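Local coordinates for protein arylamine n-acetyltransferase (Mycobacterium smegmatis, PDB 1W5R) that catalyses the transfer of an acetyl group, probably from acetyl-coenzyme A, to arylamines, in its natural form through a catalytic triad that includes a cysteine, at residues 48-53 with 261-266; 89-94 with 114-119; 165-170 with 179-184. The protein carries 1 engineered substitution. All coordinates share one frame; numbering follows the deposited sequence.

Interaction 1. Residues 48-53 with 261-266; sequences LGIPVA and GDLAGR
Leu48 and Ile50, just beyond the end of helix 44-47, pack against Leu263 and Arg266 in the turn that precedes helix 268-274. Leu48 buries the largest area and uses its two methyls differently. CD1 rests against the isobutyl group of Leu263, with Leu48 CD1 to Leu263 CD1 at 3.7 Å, whereas CD2 reaches the backbone of the turn, 4.1 Å from Arg266 O. With CG beside the backbone N and anti to the carbonyl carbon (chi1 -68°), the methyls fork toward these two partners.

Arg266 comes next. Its chain is extended from CG to NE and meets Ile50 at about a right angle; the turn at chi4 (-103°) sets one guanidinium face toward the Ile50 methyl. Ile50 CD1 sits over that face, off-centre toward its rim, 3.6 Å from Arg266 CZ. Farther back, Ile50 CG1 lies 3.7 Å from Arg266 NH1. The same Ile50 CD1 also touches Leu263 CD2 at 3.9 Å, and thus bridges the apolar leucine and the flat charged group.

The polar link is a water in the guanidinium plane: it accepts from Arg266 NH1 at 2.8 Å and donates to Leu48 O at 2.8 Å. Nearby, Asp262 forms salt bridges with Arg67 and Arg69. Leu263 also packs on Leu44 and Asp45 of helix 44-47, while Val268 of helix 268-274 borders both leucines.

Two turns shape the contact. Residues 263-266 form a type II beta turn with Gly265 at positive phi. Across from it, Gly49, at phi 80°, is the C-prime residue of a Schellman motif (Ile50 N to Asp45 O, Gly49 N to Pro46 O) that ends helix 44-47 and turns the chain so that Leu48 and Ile50, flanking Gly49 in sequence, both meet the 263-266 turn.

Interaction 2. Residues 89-94 with 114-119; sequences FEVERL and NVLSVA
Consecutive strands 90-98 and 111-119 of the large antiparallel sheet pair here in regular register, from Glu90 opposite Ala119 to Leu94 opposite Val115. Hydrogen-bonded pairs at Glu90-Ala119, Glu92-Ser117 and Leu94-Val115 alternate with the non-hydrogen-bonded pairs Val91-Val118 and Arg93-Leu116. The Glu92 N to Ser117 O bond, 2.9 Å, is nearly straight (176°).

At Leu94 the pattern gains an extra bond. Leu94 O takes Val115 N (2.9 Å) from above one face of its carbonyl plane and Asn114 ND2 (2.9 Å) from the other. Asn114 CG lies anti to its backbone N (chi1 169°), which carries the amide to that oxygen, and the oxygen lies in the amide plane.

Among the side chains, Leu116 CD2 meets Val91 CG1 at 3.9 Å and also touches Arg93 CG. Phe89 CD2 lies 3.8 Å from Val118 CG1, while Leu94 CD1 packs on Ser117 CB at 3.8 Å.

Helix 73-87 lies against the Val91 and Arg93 face, where Arg93 forms a salt bridge with Glu85 and a cation-pi contact with Tyr82. On the face of Glu90, Glu92 and Leu94, Arg126 forms a salt bridge with Glu90 and a hydrogen bond with Ser117 OG. Strand 127-129 flanks strand 111-119, and strand 175-182 flanks strand 90-98.

Interaction 3. Residues 165-170 with 179-184; sequences DHTLAA and LYTFTT
Leu168 lies alongside Tyr180, the two side chains pointing the same way. Its CB stands over one face of the phenol ring, a CH-pi contact 4.3 Å from the ring centroid. CG lies anti to the backbone N (chi1 -178°), and the chain follows the ring toward its hydroxyl end: Leu168 CD2 is 3.5 Å from Tyr180 CZ and 3.3 Å from Tyr180 OH. The same Leu168 CD2 packs loosely on Leu179 CD1, at 4.2 Å.

Two positions along, His166 CB sits over the Phe182 ring, 3.6 Å from Phe182 CZ. The imidazole is nearly parallel to that ring but slid aside, with little overlap. On the other face of the sheet Thr167 OG1 touches Thr181 CG2 at 3.4 Å.

Reciprocal backbone bonds join His166 and Phe182. At Leu168 the partners split: Leu168 N donates to Tyr180 O, whereas Leu168 O accepts from Leu179 N at 2.8 Å. Tyr180 also meets His113 edge-to-face and makes a weak hydrogen bond to Asp130, probably the histidine and aspartate of the family's catalytic triad.

With Leu179 and Tyr180 both facing Leu168, this is a classic beta bulge in the antiparallel hairpin of strands 165-172 and 175-182.

Overall arrangement
Interactions 2 and 3 belong to one antiparallel sheet, in which strands 90-98 and 175-182 are neighbours; their centres are about 14 Å apart. They touch directly: Val115 CG1 lies 3.4 Å from Tyr180 OH, and Leu94 CD1 is 3.8 Å from Phe182 CD1. Interaction 1 stands apart, its centre about 29 Å from that of interaction 2 and about 31 Å from that of interaction 3, across the chain's centre. Along the chain, interaction 2 closes before interaction 3 opens, both nested between residues 48-53 and 261-266. Interaction 1 therefore joins early and late loops, while the other two are strand pairings of the sheet beside the probable triad residues His113 and Asp130.

Interaction 1. Residues 48-53 with 261-266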
loop_
_atom_site.group_PDB
_atom_site.type_symbol
_atom_site.label_atom_id
_atom_site.label_comp_id
_atom_site.label_asym_id
_atom_site.label_seq_id
_atom_site.Cartn_x
_atom_site.Cartn_y
_atom_site.Cartn_z
ATOM N N LEU A 48 -25.276 3.387 -9.434
ATOM C CA LEU A 48 -26.543 3.028 -8.801
ATOM C C LEU A 48 -27.739 3.298 -9.715
ATOM O O LEU A 48 -28.895 3.253 -9.270
ATOM C CB LEU A 48 -26.694 3.782 -7.477
ATOM C CG LEU A 48 -25.688 3.308 -6.416
ATOM C CD1 LEU A 48 -25.546 4.332 -5.309
ATOM C CD2 LEU A 48 -26.090 1.938 -5.855
ATOM N N GLY A 49 -27.466 3.588 -10.986
ATOM C CA GLY A 49 -28.547 3.813 -11.962
ATOM C C GLY A 49 -29.161 5.205 -11.905
ATOM O O GLY A 49 -30.257 5.437 -12.434
ATOM N N ILE A 50 -28.461 6.144 -11.273
ATOM C CA ILE A 50 -28.899 7.539 -11.218
ATOM C C ILE A 50 -28.108 8.316 -12.283
ATOM O O ILE A 50 -26.892 8.495 -12.148
ATOM C CB ILE A 50 -28.645 8.158 -9.822
ATOM C CG1 ILE A 50 -29.340 7.339 -8.720
ATOM C CG2 ILE A 50 -29.102 9.603 -9.787
ATOM C CD1 ILE A 50 -28.808 7.593 -7.317
ATOM N N PRO A 51 -28.777 8.760 -13.361
ATOM C CA PRO A 51 -28.084 9.531 -14.385
ATOM C C PRO A 51 -27.500 10.840 -13.863
ATOM O O PRO A 51 -27.985 11.392 -12.868
ATOM C CB PRO A 51 -29.197 9.828 -15.406
ATOM C CG PRO A 51 -30.180 8.720 -15.208
ATOM C CD PRO A 51 -30.196 8.552 -13.723
ATOM N N VAL A 52 -26.466 11.318 -14.553
ATOM C CA VAL A 52 -25.942 12.667 -14.353
ATOM C C VAL A 52 -26.361 13.434 -15.592
ATOM O O VAL A 52 -25.681 13.403 -16.624
ATOM C CB VAL A 52 -24.417 12.696 -14.190
ATOM C CG1 VAL A 52 -23.942 14.120 -13.938
ATOM C CG2 VAL A 52 -24.002 11.812 -13.026
ATOM N N ALA A 53 -27.531 14.066 -15.489
ATOM C CA ALA A 53 -28.242 14.637 -16.628
ATOM C C ALA A 53 -28.214 16.167 -16.641
ATOM O O ALA A 53 -28.268 16.788 -17.702
ATOM C CB ALA A 53 -29.692 14.148 -16.618
ATOM N N GLY A 261 -24.877 8.631 3.416
ATOM C CA GLY A 261 -26.223 8.931 3.913
ATOM C C GLY A 261 -27.092 9.533 2.818
ATOM O O GLY A 261 -28.300 9.299 2.776
ATOM N N ASP A 262 -26.453 10.300 1.932
ATOM C CA ASP A 262 -27.062 10.839 0.703
ATOM C C ASP A 262 -27.784 9.767 -0.133
ATOM O O ASP A 262 -28.765 10.066 -0.819
ATOM C CB ASP A 262 -25.969 11.560 -0.124
ATOM C CG ASP A 262 -26.360 11.790 -1.596
ATOM O OD1 ASP A 262 -26.621 10.815 -2.323
ATOM O OD2 ASP A 262 -26.360 12.950 -2.048
ATOM N N LEU A 263 -27.300 8.526 -0.064
ATOM C CA LEU A 263 -27.811 7.435 -0.903
ATOM C C LEU A 263 -28.607 6.374 -0.131
ATOM O O LEU A 263 -28.602 5.193 -0.491
ATOM C CB LEU A 263 -26.654 6.786 -1.678
ATOM C CG LEU A 263 -25.964 7.660 -2.733
ATOM C CD1 LEU A 263 -24.567 7.131 -3.030
ATOM C CD2 LEU A 263 -26.799 7.778 -4.013
ATOM N N ALA A 264 -29.308 6.815 0.912
ATOM C CA ALA A 264 -30.120 5.931 1.758
ATOM C C ALA A 264 -31.134 5.109 0.960
ATOM O O ALA A 264 -31.837 5.640 0.092
ATOM C CB ALA A 264 -30.830 6.740 2.829
ATOM N N GLY A 265 -31.216 3.819 1.275
ATOM C CA GLY A 265 -32.235 2.912 0.674
ATOM C C GLY A 265 -31.944 2.444 -0.756
ATOM O O GLY A 265 -32.851 1.964 -1.462
ATOM N N ARG A 266 -30.694 2.561 -1.177
ATOM C CA ARG A 266 -30.324 2.157 -2.529
ATOM C C ARG A 266 -29.481 0.871 -2.543
ATOM O O ARG A 266 -29.101 0.379 -3.607
ATOM C CB ARG A 266 -29.647 3.308 -3.255
ATOM C CG ARG A 266 -30.569 4.508 -3.394
ATOM C CD ARG A 266 -30.107 5.501 -4.480
ATOM N NE ARG A 266 -31.053 6.597 -4.683
ATOM C CZ ARG A 266 -31.907 6.682 -5.701
ATOM N NH1 ARG A 266 -31.950 5.733 -6.628
ATOM N NH2 ARG A 266 -32.720 7.725 -5.792
HETATM O O HOH W 1 -30.582 3.281 -7.047
#

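Interaction 2. Residues 89-94 with 114-119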
loop_
_atom_site.group_PDB
_atom_site.type_symbol
_atom_site.label_atom_id
_atom_site.label_comp_id
_atom_site.label_asym_id
_atom_site.label_seq_id
_atom_site.Cartn_x
_atom_site.Cartn_y
_atom_site.Cartn_z
ATOM N N PHE A 89 -12.745 35.193 -14.042
ATOM C CA PHE A 89 -12.028 34.546 -15.145
ATOM C C PHE A 89 -12.934 34.400 -16.359
ATOM O O PHE A 89 -14.154 34.360 -16.221
ATOM C CB PHE A 89 -11.558 33.147 -14.736
ATOM C CG PHE A 89 -10.524 33.134 -13.655
ATOM C CD1 PHE A 89 -10.891 32.977 -12.328
ATOM C CD2 PHE A 89 -9.173 33.249 -13.967
ATOM C CE1 PHE A 89 -9.930 32.932 -11.322
ATOM C CE2 PHE A 89 -8.205 33.220 -12.971
ATOM C CZ PHE A 89 -8.575 33.058 -11.650
ATOM N N GLU A 90 -12.342 34.315 -17.545
ATOM C CA GLU A 90 -13.114 34.014 -18.738
ATOM C C GLU A 90 -12.965 32.529 -19.022
ATOM O O GLU A 90 -11.847 32.006 -19.093
ATOM C CB GLU A 90 -12.667 34.856 -19.926
ATOM C CG GLU A 90 -13.629 34.812 -21.106
ATOM C CD GLU A 90 -13.105 33.974 -22.254
ATOM O OE1 GLU A 90 -12.025 34.314 -22.792
ATOM O OE2 GLU A 90 -13.771 32.988 -22.629
ATOM N N VAL A 91 -14.103 31.856 -19.162
ATOM C CA VAL A 91 -14.121 30.389 -19.199
ATOM C C VAL A 91 -14.856 29.878 -20.432
ATOM O O VAL A 91 -16.001 30.288 -20.704
ATOM C CB VAL A 91 -14.801 29.795 -17.928
ATOM C CG1 VAL A 91 -14.764 28.254 -17.940
ATOM C CG2 VAL A 91 -14.178 30.345 -16.646
ATOM N N GLU A 92 -14.203 29.001 -21.185
ATOM C CA GLU A 92 -14.867 28.220 -22.228
ATOM C C GLU A 92 -14.862 26.753 -21.818
ATOM O O GLU A 92 -13.871 26.269 -21.247
ATOM C CB GLU A 92 -14.198 28.426 -23.582
ATOM C CG GLU A 92 -14.378 29.867 -24.080
ATOM C CD GLU A 92 -13.649 30.175 -25.370
ATOM O OE1 GLU A 92 -12.628 29.519 -25.671
ATOM O OE2 GLU A 92 -14.102 31.102 -26.082
ATOM N N ARG A 93 -15.983 26.071 -22.059
ATOM C CA ARG A 93 -16.094 24.640 -21.793
ATOM C C ARG A 93 -15.769 23.838 -23.032
ATOM O O ARG A 93 -16.361 24.034 -24.096
ATOM C CB ARG A 93 -17.497 24.262 -21.299
ATOM C CG ARG A 93 -17.828 24.679 -19.864
ATOM C CD ARG A 93 -18.032 26.195 -19.717
ATOM N NE ARG A 93 -18.640 26.499 -18.430
ATOM C CZ ARG A 93 -18.913 27.722 -17.981
ATOM N NH1 ARG A 93 -18.631 28.794 -18.725
ATOM N NH2 ARG A 93 -19.470 27.871 -16.789
ATOM N N LEU A 94 -14.804 22.935 -22.912
ATOM C CA LEU A 94 -14.426 22.110 -24.046
ATOM C C LEU A 94 -14.816 20.660 -23.804
ATOM O O LEU A 94 -14.987 20.246 -22.647
ATOM C CB LEU A 94 -12.914 22.193 -24.274
ATOM C CG LEU A 94 -12.298 23.602 -24.330
ATOM C CD1 LEU A 94 -10.800 23.532 -24.611
ATOM C CD2 LEU A 94 -12.981 24.473 -25.382
ATOM N N ASN A 114 -14.888 16.587 -20.427
ATOM C CA ASN A 114 -15.206 18.016 -20.413
ATOM C C ASN A 114 -14.074 18.665 -19.634
ATOM O O ASN A 114 -13.751 18.213 -18.530
ATOM C CB ASN A 114 -16.574 18.211 -19.729
ATOM C CG ASN A 114 -16.924 19.671 -19.394
ATOM O OD1 ASN A 114 -17.576 19.910 -18.378
ATOM N ND2 ASN A 114 -16.530 20.630 -20.241
ATOM N N VAL A 115 -13.441 19.679 -20.239
ATOM C CA VAL A 115 -12.355 20.421 -19.598
ATOM C C VAL A 115 -12.592 21.925 -19.791
ATOM O O VAL A 115 -13.535 22.319 -20.495
ATOM C CB VAL A 115 -10.943 20.011 -20.119
ATOM C CG1 VAL A 115 -10.706 18.532 -19.877
ATOM C CG2 VAL A 115 -10.750 20.365 -21.608
ATOM N N LEU A 116 -11.758 22.754 -19.160
ATOM C CA LEU A 116 -11.939 24.207 -19.239
ATOM C C LEU A 116 -10.776 24.865 -19.951
ATOM O O LEU A 116 -9.623 24.451 -19.776
ATOM C CB LEU A 116 -12.058 24.819 -17.847
ATOM C CG LEU A 116 -13.141 24.205 -16.957
ATOM C CD1 LEU A 116 -13.067 24.837 -15.566
ATOM C CD2 LEU A 116 -14.531 24.374 -17.593
ATOM N N SER A 117 -11.092 25.882 -20.749
ATOM C CA SER A 117 -10.069 26.778 -21.268
ATOM C C SER A 117 -10.300 28.139 -20.604
ATOM O O SER A 117 -11.370 28.751 -20.774
ATOM C CB SER A 117 -10.138 26.851 -22.786
ATOM O OG SER A 117 -9.303 27.898 -23.255
ATOM N N VAL A 118 -9.316 28.579 -19.818
ATOM C CA VAL A 118 -9.492 29.705 -18.897
ATOM C C VAL A 118 -8.531 30.845 -19.235
ATOM O O VAL A 118 -7.345 30.617 -19.452
ATOM C CB VAL A 118 -9.288 29.254 -17.425
ATOM C CG1 VAL A 118 -9.463 30.391 -16.437
ATOM C CG2 VAL A 118 -10.238 28.109 -17.076
ATOM N N ALA A 119 -9.069 32.060 -19.294
ATOM C CA ALA A 119 -8.250 33.256 -19.491
ATOM C C ALA A 119 -8.319 34.137 -18.253
ATOM O O ALA A 119 -9.376 34.269 -17.632
ATOM C CB ALA A 119 -8.728 34.031 -20.717
#

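Interaction 3. Residues 165-170 with 179-184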
loop_
_atom_site.group_PDB
_atom_site.type_symbol
_atom_site.label_atom_id
_atom_site.label_comp_id
_atom_site.label_asym_id
_atom_site.label_seq_id
_atom_site.Cartn_x
_atom_site.Cartn_y
_atom_site.Cartn_z
ATOM N N ASP A 165 -6.913 19.447 -33.119
ATOM C CA ASP A 165 -6.976 18.263 -32.256
ATOM C C ASP A 165 -5.779 18.207 -31.315
ATOM O O ASP A 165 -4.676 17.832 -31.716
ATOM C CB ASP A 165 -7.051 16.977 -33.080
ATOM C CG ASP A 165 -8.470 16.475 -33.263
ATOM O OD1 ASP A 165 -9.384 17.297 -33.493
ATOM O OD2 ASP A 165 -8.666 15.241 -33.166
ATOM N N HIS A 166 -6.006 18.597 -30.067
ATOM C CA HIS A 166 -4.961 18.569 -29.052
ATOM C C HIS A 166 -4.983 17.238 -28.334
ATOM O O HIS A 166 -6.039 16.621 -28.177
ATOM C CB HIS A 166 -5.165 19.678 -28.021
ATOM C CG HIS A 166 -5.116 21.060 -28.596
ATOM N ND1 HIS A 166 -4.145 21.977 -28.257
ATOM C CD2 HIS A 166 -5.943 21.688 -29.467
ATOM C CE1 HIS A 166 -4.367 23.105 -28.907
ATOM N NE2 HIS A 166 -5.451 22.957 -29.645
ATOM N N THR A 167 -3.808 16.800 -27.903
ATOM C CA THR A 167 -3.692 15.655 -27.011
ATOM C C THR A 167 -2.986 16.086 -25.743
ATOM O O THR A 167 -1.920 16.672 -25.812
ATOM C CB THR A 167 -2.893 14.508 -27.660
ATOM O OG1 THR A 167 -3.569 14.056 -28.837
ATOM C CG2 THR A 167 -2.739 13.342 -26.704
ATOM N N LEU A 168 -3.588 15.800 -24.591
ATOM C CA LEU A 168 -2.897 15.951 -23.310
ATOM C C LEU A 168 -2.277 14.627 -22.896
ATOM O O LEU A 168 -2.961 13.595 -22.874
ATOM C CB LEU A 168 -3.873 16.392 -22.219
ATOM C CG LEU A 168 -3.219 16.617 -20.851
ATOM C CD1 LEU A 168 -2.307 17.837 -20.892
ATOM C CD2 LEU A 168 -4.278 16.764 -19.764
ATOM N N ALA A 169 -0.983 14.661 -22.567
ATOM C CA ALA A 169 -0.273 13.496 -22.048
ATOM C C ALA A 169 0.346 13.802 -20.696
ATOM O O ALA A 169 0.630 14.962 -20.373
ATOM C CB ALA A 169 0.809 13.032 -23.019
ATOM N N ALA A 170 0.550 12.751 -19.914
ATOM C CA ALA A 170 1.206 12.845 -18.611
ATOM C C ALA A 170 2.391 11.899 -18.573
ATOM O O ALA A 170 2.342 10.795 -19.136
ATOM C CB ALA A 170 0.250 12.485 -17.499
ATOM N N LEU A 179 -3.661 10.938 -22.465
ATOM C CA LEU A 179 -4.839 10.862 -21.606
ATOM C C LEU A 179 -6.108 11.083 -22.416
ATOM O O LEU A 179 -7.015 10.241 -22.395
ATOM C CB LEU A 179 -4.755 11.882 -20.476
ATOM C CG LEU A 179 -3.523 11.788 -19.552
ATOM C CD1 LEU A 179 -3.682 12.825 -18.455
ATOM C CD2 LEU A 179 -3.287 10.378 -18.975
ATOM N N TYR A 180 -6.184 12.212 -23.121
ATOM C CA TYR A 180 -7.354 12.481 -23.933
ATOM C C TYR A 180 -7.014 13.458 -25.035
ATOM O O TYR A 180 -5.975 14.130 -24.979
ATOM C CB TYR A 180 -8.509 12.999 -23.071
ATOM C CG TYR A 180 -8.198 14.194 -22.186
ATOM C CD1 TYR A 180 -8.206 15.503 -22.689
ATOM C CD2 TYR A 180 -7.913 14.019 -20.825
ATOM C CE1 TYR A 180 -7.943 16.611 -21.861
ATOM C CE2 TYR A 180 -7.651 15.117 -19.992
ATOM C CZ TYR A 180 -7.657 16.414 -20.525
ATOM O OH TYR A 180 -7.447 17.515 -19.718
ATOM N N THR A 181 -7.885 13.515 -26.035
ATOM C CA THR A 181 -7.786 14.483 -27.094
ATOM C C THR A 181 -8.965 15.440 -26.976
ATOM O O THR A 181 -10.004 15.082 -26.445
ATOM C CB THR A 181 -7.814 13.803 -28.478
ATOM O OG1 THR A 181 -9.095 13.191 -28.697
ATOM C CG2 THR A 181 -6.714 12.747 -28.601
ATOM N N PHE A 182 -8.792 16.666 -27.445
ATOM C CA PHE A 182 -9.871 17.648 -27.400
ATOM C C PHE A 182 -9.648 18.729 -28.439
ATOM O O PHE A 182 -8.510 18.965 -28.863
ATOM C CB PHE A 182 -9.977 18.271 -25.994
ATOM C CG PHE A 182 -8.782 19.113 -25.593
ATOM C CD1 PHE A 182 -8.794 20.493 -25.772
ATOM C CD2 PHE A 182 -7.662 18.525 -25.013
ATOM C CE1 PHE A 182 -7.703 21.278 -25.384
ATOM C CE2 PHE A 182 -6.564 19.303 -24.633
ATOM C CZ PHE A 182 -6.585 20.676 -24.817
ATOM N N THR A 183 -10.733 19.384 -28.849
ATOM C CA THR A 183 -10.610 20.587 -29.661
ATOM C C THR A 183 -10.914 21.818 -28.812
ATOM O O THR A 183 -11.465 21.714 -27.708
ATOM C CB THR A 183 -11.539 20.567 -30.912
ATOM O OG1 THR A 183 -12.892 20.855 -30.513
ATOM C CG2 THR A 183 -11.463 19.229 -31.648
ATOM N N THR A 184 -10.572 22.998 -29.327
ATOM C CA THR A 184 -10.818 24.216 -28.584
ATOM C C THR A 184 -12.142 24.896 -28.971
ATOM O O THR A 184 -12.348 26.049 -28.632
ATOM C CB THR A 184 -9.636 25.215 -28.707
ATOM O OG1 THR A 184 -9.437 25.558 -30.087
ATOM C CG2 THR A 184 -8.363 24.600 -28.129
#